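Serpin-ZX (Arabidopsis thaliana, PDB 3LE2) inhibits target proteases such as metacaspase-9 and RD21A by offering its reactive centre loop for cleavage and trapping the enzyme covalently, thereby restraining programmed cell death. Local coordinates at residues K273-I279 with D360-A366. Numbering follows the deposited sequence.
Sequences KVREFKI and DEIDFVA
Over one face of the R275 guanidinium lies D363 OD2, 3.1 Å from NH2, the guanidinium and carboxylate planes 67° apart; with no N-H aimed at the oxygen, this salt bridge holds by charge. The bend of the arginine at chi3 (63°) turns the guanidinium toward the aspartate, while E361 OE2 approaches obliquely, 4.1 Å from R275 NE, too far for a salt bridge. At the edge of the F364 ring sits I279 CD1, 3.8 Å from CD2; F277 comes to F364 obliquely, its CD1 against F364 CB. V274 and I362 point to the same side of the sheet as these two phenylalanines, and L223 and V214 of neighbouring strands help to bury the F364 ring. K278 and V365 take the opposite side, where K278 CB meets V365 CG1 and V365 CG2 rests on E276 CB at 3.7 Å.

The two strands run parallel, but a beta bulge at R275 and E276 shifts the register by one. R275 N binds I362 O, and the next amide, E276 N, turns to D363 OD1 (2.6 Å), meeting it from above the carboxylate plane. Regular pairing then resumes: F364 N to E276 O, K278 N to F364 O (2.9 Å), and A366 N to K278 O, nearly straight at 171°.

The reactive centre loop, past its R353-G354 reactive bond, ends at D363, within strand 361-365, which continues into the body of the serpin. D363 works twice, one carboxylate oxygen taking the bulge amide and the other facing the arginine. The nearby positive charge probably favours the ionised carboxylate, and the E276 amide bond probably helps to hold the bulge.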
loop_
_atom_site.group_PDB
_atom_site.type_symbol
_atom_site.label_atom_id
_atom_site.label_comp_id
_atom_site.label_asym_id
_atom_site.label_seq_id
_atom_site.Cartn_x
_atom_site.Cartn_y
_atom_site.Cartn_z
ATOM N N LYS A 273 23.856 17.087 1.150
ATOM C CA LYS A 273 24.010 17.754 2.428
ATOM C C LYS A 273 22.687 18.401 2.805
ATOM O O LYS A 273 22.076 19.105 1.992
ATOM C CB LYS A 273 25.112 18.819 2.324
ATOM C CG LYS A 273 25.619 19.370 3.654
ATOM C CD LYS A 273 26.766 20.362 3.429
ATOM C CE LYS A 273 27.678 20.469 4.651
ATOM N NZ LYS A 273 28.386 19.186 4.956
ATOM N N VAL A 274 22.241 18.163 4.035
ATOM C CA VAL A 274 21.035 18.812 4.541
ATOM C C VAL A 274 21.427 19.851 5.582
ATOM O O VAL A 274 22.354 19.635 6.359
ATOM C CB VAL A 274 20.071 17.799 5.200
ATOM C CG1 VAL A 274 19.602 16.765 4.187
ATOM C CG2 VAL A 274 20.743 17.120 6.394
ATOM N N ARG A 275 20.743 20.985 5.592
ATOM C CA ARG A 275 20.934 21.928 6.682
ATOM C C ARG A 275 19.893 21.650 7.774
ATOM O O ARG A 275 20.205 21.088 8.824
ATOM C CB ARG A 275 20.865 23.374 6.191
ATOM C CG ARG A 275 20.662 24.355 7.326
ATOM C CD ARG A 275 20.981 25.770 6.927
ATOM N NE ARG A 275 20.109 26.271 5.878
ATOM C CZ ARG A 275 18.990 26.952 6.092
ATOM N NH1 ARG A 275 18.586 27.204 7.331
ATOM N NH2 ARG A 275 18.273 27.376 5.059
ATOM N N GLU A 276 18.651 22.030 7.517
ATOM C CA GLU A 276 17.559 21.650 8.400
ATOM C C GLU A 276 16.865 20.395 7.892
ATOM O O GLU A 276 16.459 20.329 6.729
ATOM C CB GLU A 276 16.557 22.788 8.533
ATOM C CG GLU A 276 16.756 23.606 9.778
ATOM C CD GLU A 276 15.437 24.073 10.342
ATOM O OE1 GLU A 276 14.886 23.381 11.231
ATOM O OE2 GLU A 276 14.940 25.123 9.877
ATOM N N PHE A 277 16.736 19.407 8.773
ATOM C CA PHE A 277 16.179 18.105 8.415
ATOM C C PHE A 277 15.291 17.542 9.521
ATOM O O PHE A 277 15.792 17.084 10.547
ATOM C CB PHE A 277 17.303 17.116 8.127
ATOM C CG PHE A 277 16.826 15.784 7.645
ATOM C CD1 PHE A 277 16.147 15.672 6.447
ATOM C CD2 PHE A 277 17.066 14.643 8.381
ATOM C CE1 PHE A 277 15.700 14.445 5.998
ATOM C CE2 PHE A 277 16.627 13.414 7.942
ATOM C CZ PHE A 277 15.945 13.312 6.748
ATOM N N LYS A 278 13.977 17.569 9.312
ATOM C CA LYS A 278 13.044 17.147 10.357
ATOM C C LYS A 278 11.963 16.201 9.850
ATOM O O LYS A 278 11.207 16.540 8.938
ATOM C CB LYS A 278 12.399 18.366 11.015
ATOM C CG LYS A 278 13.373 19.269 11.748
ATOM C CD LYS A 278 13.975 18.577 12.962
ATOM C CE LYS A 278 15.035 19.449 13.624
ATOM N NZ LYS A 278 14.496 20.796 13.984
ATOM N N ILE A 279 11.881 15.031 10.476
ATOM C CA ILE A 279 10.889 14.018 10.124
ATOM C C ILE A 279 10.004 13.658 11.333
ATOM O O ILE A 279 10.501 13.161 12.348
ATOM C CB ILE A 279 11.587 12.738 9.608
ATOM C CG1 ILE A 279 12.534 13.083 8.470
ATOM C CG2 ILE A 279 10.576 11.725 9.119
ATOM C CD1 ILE A 279 11.839 13.779 7.314
ATOM N N ASP A 360 26.377 22.384 -1.978
ATOM C CA ASP A 360 25.099 23.045 -1.738
ATOM C C ASP A 360 24.262 22.274 -0.733
ATOM O O ASP A 360 24.181 21.048 -0.786
ATOM C CB ASP A 360 24.319 23.228 -3.038
ATOM C CG ASP A 360 24.815 24.409 -3.850
ATOM O OD1 ASP A 360 25.764 25.092 -3.401
ATOM O OD2 ASP A 360 24.251 24.659 -4.936
ATOM N N GLU A 361 23.648 22.995 0.194
ATOM C CA GLU A 361 22.837 22.346 1.208
ATOM C C GLU A 361 21.348 22.597 1.007
ATOM O O GLU A 361 20.945 23.541 0.324
ATOM C CB GLU A 361 23.304 22.702 2.623
ATOM C CG GLU A 361 23.468 24.177 2.901
ATOM C CD GLU A 361 24.048 24.441 4.279
ATOM O OE1 GLU A 361 24.533 23.483 4.928
ATOM O OE2 GLU A 361 24.016 25.613 4.713
ATOM N N ILE A 362 20.538 21.725 1.596
ATOM C CA ILE A 362 19.116 21.715 1.322
ATOM C C ILE A 362 18.351 21.414 2.604
ATOM O O ILE A 362 18.871 20.759 3.506
ATOM C CB ILE A 362 18.786 20.660 0.241
ATOM C CG1 ILE A 362 17.511 21.016 -0.501
ATOM C CG2 ILE A 362 18.658 19.274 0.841
ATOM C CD1 ILE A 362 17.128 19.965 -1.492
ATOM N N ASP A 363 17.128 21.924 2.694
ATOM C CA ASP A 363 16.258 21.619 3.828
ATOM C C ASP A 363 15.165 20.641 3.425
ATOM O O ASP A 363 14.638 20.687 2.307
ATOM C CB ASP A 363 15.609 22.881 4.413
ATOM C CG ASP A 363 16.614 23.804 5.088
ATOM O OD1 ASP A 363 17.692 23.332 5.497
ATOM O OD2 ASP A 363 16.318 25.009 5.209
ATOM N N PHE A 364 14.842 19.746 4.345
ATOM C CA PHE A 364 13.664 18.926 4.212
ATOM C C PHE A 364 13.026 18.888 5.603
ATOM O O PHE A 364 13.427 18.110 6.467
ATOM C CB PHE A 364 14.026 17.529 3.710
ATOM C CG PHE A 364 12.832 16.702 3.321
ATOM C CD1 PHE A 364 12.393 16.670 2.007
ATOM C CD2 PHE A 364 12.136 15.974 4.277
ATOM C CE1 PHE A 364 11.283 15.922 1.644
ATOM C CE2 PHE A 364 11.028 15.215 3.929
ATOM C CZ PHE A 364 10.602 15.192 2.606
ATOM N N VAL A 365 12.059 19.768 5.828
ATOM C CA VAL A 365 11.419 19.875 7.138
ATOM C C VAL A 365 9.939 19.539 7.018
ATOM O O VAL A 365 9.149 20.335 6.522
ATOM C CB VAL A 365 11.613 21.277 7.746
ATOM C CG1 VAL A 365 10.832 21.413 9.067
ATOM C CG2 VAL A 365 13.102 21.553 7.952
ATOM N N ALA A 366 9.575 18.341 7.447
ATOM C CA ALA A 366 8.239 17.836 7.180
ATOM C C ALA A 366 7.301 18.193 8.325
ATOM O O ALA A 366 6.770 17.319 9.014
ATOM C CB ALA A 366 8.281 16.337 6.969
HETATM O O HOH W 1 25.551 18.315 -1.265
#